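Local coordinates for putative uncharacterized protein TB39.8 (Mycobacterium tuberculosis, PDB 3PO8) that regulates cell growth and peptidoglycan synthesis by binding MviN, here represented by its FHA domain, a module that recognises phosphothreonine in partner proteins, at residues Ser5-Leu10 against Thr17-Glu22; Gln9-Ser14 against His89-Val94. All blocks are in the same frame, centred on the assembly; numbering follows the deposited sequence.

Following the chain from its N terminus shows how one strand can serve two neighbours. Strand 4-10 runs out first; the chain then turns through the loop after it and comes back as strand 17-19, and interaction 1 closes this short hairpin. Interaction 2 begins on the end of the same strand, at Q9 and L10, but closes a far longer loop, since strand 90-98 arrives only after most of the domain has been built. The two contacts cross along the chain while sharing strand 4-10, interaction 1 on one edge of it and interaction 2 on the other, with L8 packing against I92 and V6 against V94. Together they bring the two ends of the FHA domain into one antiparallel sheet.

Interaction 1: residues Ser5-Leu10 against Thr17-Glu22; sequences SVTLQL and TYQLRE
L8 and Y18 exchange a pair of backbone hydrogen bonds, L8 N to Y18 O at 2.7 Å and Y18 N to L8 O at 2.8 Å, and the exchange is continued by L20 N, which donates to V6 O at 2.9 Å in a nearly straight bond (167°). The last bond carries the pairing just past the end of strand 17-19. There a water takes over, accepting from V6 N and donating to L20 O. Another water donates to Q19 OE1 and reaches S5 OG weakly. This is an antiparallel beta hairpin at the edge of one sheet of the FHA beta-sandwich, and its residues alternate between the two faces. T7, Q9, T17 and Q19 share the outer face, where T17 CG2 lies 4.0 Å from T7 CB and the amide of Q19 passes T7 CG2. The hydroxyl of T17 sits alongside the Q9 chain, yet both T17 OG1 and Q9 NE2 are bonded to G15 O in the loop, while Q9 OE1 is held by R95. On the inner face L8 and Y18 run side by side in the same direction, and L8 CD1 meets the edge of the tyrosine ring at CD2, 3.9 Å away. With CG anti to the backbone N (chi1 176°), the inward-pointing ring leans along its own strand toward L20; it meets the ring of F35, and its hydroxyl bonds N25. L20 forks on the inner face of the sheet: CD1 presses on V6 CB at 3.6 Å, whereas CD2 touches L8 CD1, the two leucine side chains crossing at about a right angle. I49 and W51 of the facing sheet close over this leucine.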
# COMPACT_ATOMS: atom_id res chain seq x y z
N SER A 5 6.53 -11.14 -6.88
CA SER A 5 5.49 -10.87 -5.94
C SER A 5 5.88 -9.66 -5.12
O SER A 5 7.04 -9.33 -4.97
CB SER A 5 5.28 -12.07 -5.04
OG SER A 5 4.34 -11.77 -4.03
N VAL A 6 4.88 -8.99 -4.59
CA VAL A 6 5.10 -7.79 -3.80
C VAL A 6 4.43 -7.96 -2.46
O VAL A 6 3.27 -8.38 -2.37
CB VAL A 6 4.49 -6.53 -4.47
CG1 VAL A 6 4.67 -5.30 -3.54
CG2 VAL A 6 5.12 -6.27 -5.84
N THR A 7 5.18 -7.64 -1.41
CA THR A 7 4.64 -7.60 -0.06
C THR A 7 4.65 -6.21 0.51
O THR A 7 5.52 -5.37 0.21
CB THR A 7 5.38 -8.53 0.92
OG1 THR A 7 6.77 -8.20 0.92
CG2 THR A 7 5.17 -9.95 0.51
N LEU A 8 3.64 -5.97 1.33
CA LEU A 8 3.47 -4.72 2.06
C LEU A 8 3.58 -5.10 3.52
O LEU A 8 2.82 -5.96 3.98
CB LEU A 8 2.07 -4.17 1.82
CG LEU A 8 1.61 -3.95 0.37
CD1 LEU A 8 0.21 -3.34 0.34
CD2 LEU A 8 2.61 -3.08 -0.33
N GLN A 9 4.49 -4.50 4.26
CA GLN A 9 4.64 -4.81 5.69
C GLN A 9 4.48 -3.56 6.53
O GLN A 9 5.17 -2.55 6.30
CB GLN A 9 6.00 -5.44 5.98
CG GLN A 9 6.20 -5.76 7.45
CD GLN A 9 7.37 -6.66 7.69
OE1 GLN A 9 8.45 -6.44 7.16
NE2 GLN A 9 7.17 -7.68 8.52
N LEU A 10 3.54 -3.59 7.49
CA LEU A 10 3.34 -2.47 8.39
C LEU A 10 4.55 -2.35 9.29
O LEU A 10 5.04 -3.35 9.83
CB LEU A 10 2.09 -2.67 9.24
CG LEU A 10 0.78 -2.10 8.74
CD1 LEU A 10 -0.34 -2.56 9.66
CD2 LEU A 10 0.85 -0.59 8.69
N THR A 17 1.65 -8.19 7.43
CA THR A 17 2.03 -8.21 6.03
C THR A 17 0.85 -8.56 5.14
O THR A 17 -0.01 -9.34 5.51
CB THR A 17 3.17 -9.24 5.84
OG1 THR A 17 4.33 -8.78 6.55
CG2 THR A 17 3.53 -9.44 4.39
N TYR A 18 0.83 -7.96 3.96
CA TYR A 18 -0.12 -8.26 2.92
C TYR A 18 0.61 -8.48 1.61
O TYR A 18 1.51 -7.69 1.25
CB TYR A 18 -1.09 -7.09 2.79
CG TYR A 18 -2.08 -7.27 1.67
CD1 TYR A 18 -3.15 -8.13 1.79
CD2 TYR A 18 -1.92 -6.60 0.48
CE1 TYR A 18 -4.06 -8.30 0.75
CE2 TYR A 18 -2.81 -6.76 -0.58
CZ TYR A 18 -3.88 -7.60 -0.43
OH TYR A 18 -4.79 -7.80 -1.45
N GLN A 19 0.24 -9.54 0.91
CA GLN A 19 0.80 -9.85 -0.39
C GLN A 19 -0.16 -9.40 -1.48
O GLN A 19 -1.31 -9.78 -1.47
CB GLN A 19 1.10 -11.34 -0.51
CG GLN A 19 1.86 -11.68 -1.76
CD GLN A 19 2.55 -13.01 -1.69
OE1 GLN A 19 2.20 -13.93 -2.41
NE2 GLN A 19 3.55 -13.13 -0.82
N LEU A 20 0.35 -8.63 -2.44
CA LEU A 20 -0.52 -8.13 -3.50
C LEU A 20 -1.09 -9.27 -4.30
O LEU A 20 -0.39 -10.26 -4.62
CB LEU A 20 0.19 -7.19 -4.47
CG LEU A 20 0.79 -5.91 -3.92
CD1 LEU A 20 1.28 -5.04 -5.05
CD2 LEU A 20 -0.23 -5.17 -3.09
N ARG A 21 -2.36 -9.14 -4.64
CA ARG A 21 -3.00 -10.02 -5.60
C ARG A 21 -3.13 -9.32 -6.93
O ARG A 21 -3.12 -8.09 -7.00
CB ARG A 21 -4.40 -10.39 -5.10
CG ARG A 21 -4.42 -11.02 -3.70
CD ARG A 21 -5.83 -11.32 -3.20
NE ARG A 21 -6.13 -10.70 -1.90
CZ ARG A 21 -7.35 -10.53 -1.40
NH1 ARG A 21 -8.43 -10.93 -2.08
NH2 ARG A 21 -7.51 -9.96 -0.22
N GLU A 22 -3.27 -10.08 -8.00
CA GLU A 22 -3.53 -9.51 -9.31
C GLU A 22 -4.81 -8.70 -9.24
O GLU A 22 -5.81 -9.10 -8.64
CB GLU A 22 -3.64 -10.63 -10.34
CG GLU A 22 -3.86 -10.16 -11.75
CD GLU A 22 -3.85 -11.29 -12.75
OE1 GLU A 22 -3.15 -12.31 -12.50
OE2 GLU A 22 -4.55 -11.15 -13.78
O HOH W 1 3.06 -14.66 -4.80
O HOH W 2 2.31 -10.34 -5.17

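Interaction 2: residues Gln9-Ser14 against His89-Val94; sequences QLDDGS and HSEIIV
Q9 and I93 form a hydrogen-bonded antiparallel pair, Q9 N donating to I93 O and I93 N to Q9 O, both at 2.9 Å. A further backbone bond, D11 N to E91 O at 2.8 Å, prolongs the pairing one residue beyond strand 4-10. Between these bonds, L10 and I92 make the non-hydrogen-bonded pair, in which CA-H groups approach the carbonyl oxygens of E91 and Q9.

Packing falls on both faces of the sheet, apolar inward and a methyl against a carboxylate outward. Inward, L10 CD2 reaches I92 CG1 at 3.9 Å and also nears S90 CB; F35 and L37 pack against both L10 and I92, so that the strand end is joined to the interior of the sandwich. On the outer face I93 crosses the D11 side chain at a slant, its CD1 methyl 3.9 Å from D11 CG. CG1 of I93 stands anti to the carbonyl carbon (chi1 -55°), which leans it back toward E91, and the extended second torsion carries CD1 on to D11.

Charge and water meet at the end of the pairing. The carboxylates of D11 and E91 approach with their planes 47° apart, D11 OD2 lying 3.9 Å from E91 OE1. One water donates to both oxygens, and a second spans D11 O and, weakly, E91 OE1. Farther along the loop, D12 OD1 accepts from S14 N in an Asx turn and also takes the S14 hydroxyl on its syn lone pair.

A water donating a hydrogen to each carboxylate would offset part of the repulsion between D11 and E91, and the salt bridge from E91 OE2 to R86 probably helps keep the glutamate ionised beside a second negative charge.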
# COMPACT_ATOMS: atom_id res chain seq x y z
N GLN A 9 4.49 -4.50 4.26
CA GLN A 9 4.64 -4.81 5.69
C GLN A 9 4.48 -3.56 6.53
O GLN A 9 5.17 -2.55 6.30
CB GLN A 9 6.00 -5.44 5.98
CG GLN A 9 6.20 -5.76 7.45
CD GLN A 9 7.37 -6.66 7.69
OE1 GLN A 9 8.45 -6.44 7.16
NE2 GLN A 9 7.17 -7.68 8.52
N LEU A 10 3.54 -3.59 7.49
CA LEU A 10 3.34 -2.47 8.39
C LEU A 10 4.55 -2.35 9.29
O LEU A 10 5.04 -3.35 9.83
CB LEU A 10 2.09 -2.67 9.24
CG LEU A 10 0.78 -2.10 8.74
CD1 LEU A 10 -0.34 -2.56 9.66
CD2 LEU A 10 0.85 -0.59 8.69
N ASP A 11 5.02 -1.13 9.48
CA ASP A 11 6.21 -0.89 10.29
C ASP A 11 5.81 -0.30 11.66
O ASP A 11 6.42 0.69 12.12
CB ASP A 11 7.19 0.02 9.55
CG ASP A 11 8.57 0.01 10.17
OD1 ASP A 11 8.86 -0.92 10.95
OD2 ASP A 11 9.36 0.94 9.91
N ASP A 12 4.82 -0.93 12.29
CA ASP A 12 4.33 -0.52 13.61
C ASP A 12 4.77 -1.42 14.78
O ASP A 12 4.41 -1.15 15.94
CB ASP A 12 2.79 -0.41 13.58
CG ASP A 12 2.10 -1.76 13.52
OD1 ASP A 12 2.72 -2.75 13.09
OD2 ASP A 12 0.91 -1.82 13.89
N GLY A 13 5.55 -2.46 14.50
CA GLY A 13 5.96 -3.42 15.52
C GLY A 13 5.26 -4.77 15.39
O GLY A 13 5.77 -5.78 15.86
N SER A 14 4.10 -4.77 14.73
CA SER A 14 3.29 -5.96 14.56
C SER A 14 3.84 -6.88 13.48
O SER A 14 3.53 -8.07 13.45
CB SER A 14 1.85 -5.58 14.18
OG SER A 14 1.78 -5.11 12.84
N HIS A 89 -1.08 7.61 10.36
CA HIS A 89 0.02 7.45 11.28
C HIS A 89 0.79 6.17 10.95
O HIS A 89 1.65 5.74 11.73
CB HIS A 89 -0.53 7.36 12.71
CG HIS A 89 -1.55 8.42 13.04
ND1 HIS A 89 -1.20 9.63 13.61
CD2 HIS A 89 -2.89 8.47 12.87
CE1 HIS A 89 -2.29 10.36 13.78
NE2 HIS A 89 -3.32 9.68 13.33
N SER A 90 0.50 5.58 9.79
CA SER A 90 1.02 4.28 9.44
C SER A 90 2.13 4.36 8.39
O SER A 90 2.17 5.29 7.56
CB SER A 90 -0.11 3.41 8.88
OG SER A 90 -1.13 3.18 9.82
N GLU A 91 3.01 3.37 8.41
CA GLU A 91 4.11 3.26 7.46
C GLU A 91 4.13 1.85 6.94
O GLU A 91 4.10 0.90 7.71
CB GLU A 91 5.46 3.57 8.13
CG GLU A 91 5.51 4.91 8.83
CD GLU A 91 6.94 5.30 9.21
OE1 GLU A 91 7.83 4.42 9.18
OE2 GLU A 91 7.16 6.49 9.54
N ILE A 92 4.18 1.71 5.61
CA ILE A 92 4.21 0.42 4.96
C ILE A 92 5.44 0.28 4.09
O ILE A 92 5.70 1.12 3.23
CB ILE A 92 2.98 0.25 4.09
CG1 ILE A 92 1.73 0.18 4.98
CG2 ILE A 92 3.09 -1.00 3.22
CD1 ILE A 92 0.41 0.24 4.23
N ILE A 93 6.21 -0.77 4.32
CA ILE A 93 7.40 -1.07 3.54
C ILE A 93 7.05 -2.02 2.40
O ILE A 93 6.43 -3.06 2.61
CB ILE A 93 8.50 -1.73 4.41
CG1 ILE A 93 8.79 -0.84 5.64
CG2 ILE A 93 9.76 -1.96 3.61
CD1 ILE A 93 9.55 -1.53 6.76
N VAL A 94 7.43 -1.64 1.19
CA VAL A 94 7.12 -2.40 -0.01
C VAL A 94 8.35 -3.21 -0.38
O VAL A 94 9.44 -2.65 -0.48
CB VAL A 94 6.77 -1.46 -1.18
CG1 VAL A 94 6.52 -2.27 -2.45
CG2 VAL A 94 5.57 -0.62 -0.83
O HOH W 3 8.98 2.52 7.72
O HOH W 4 7.58 3.47 12.09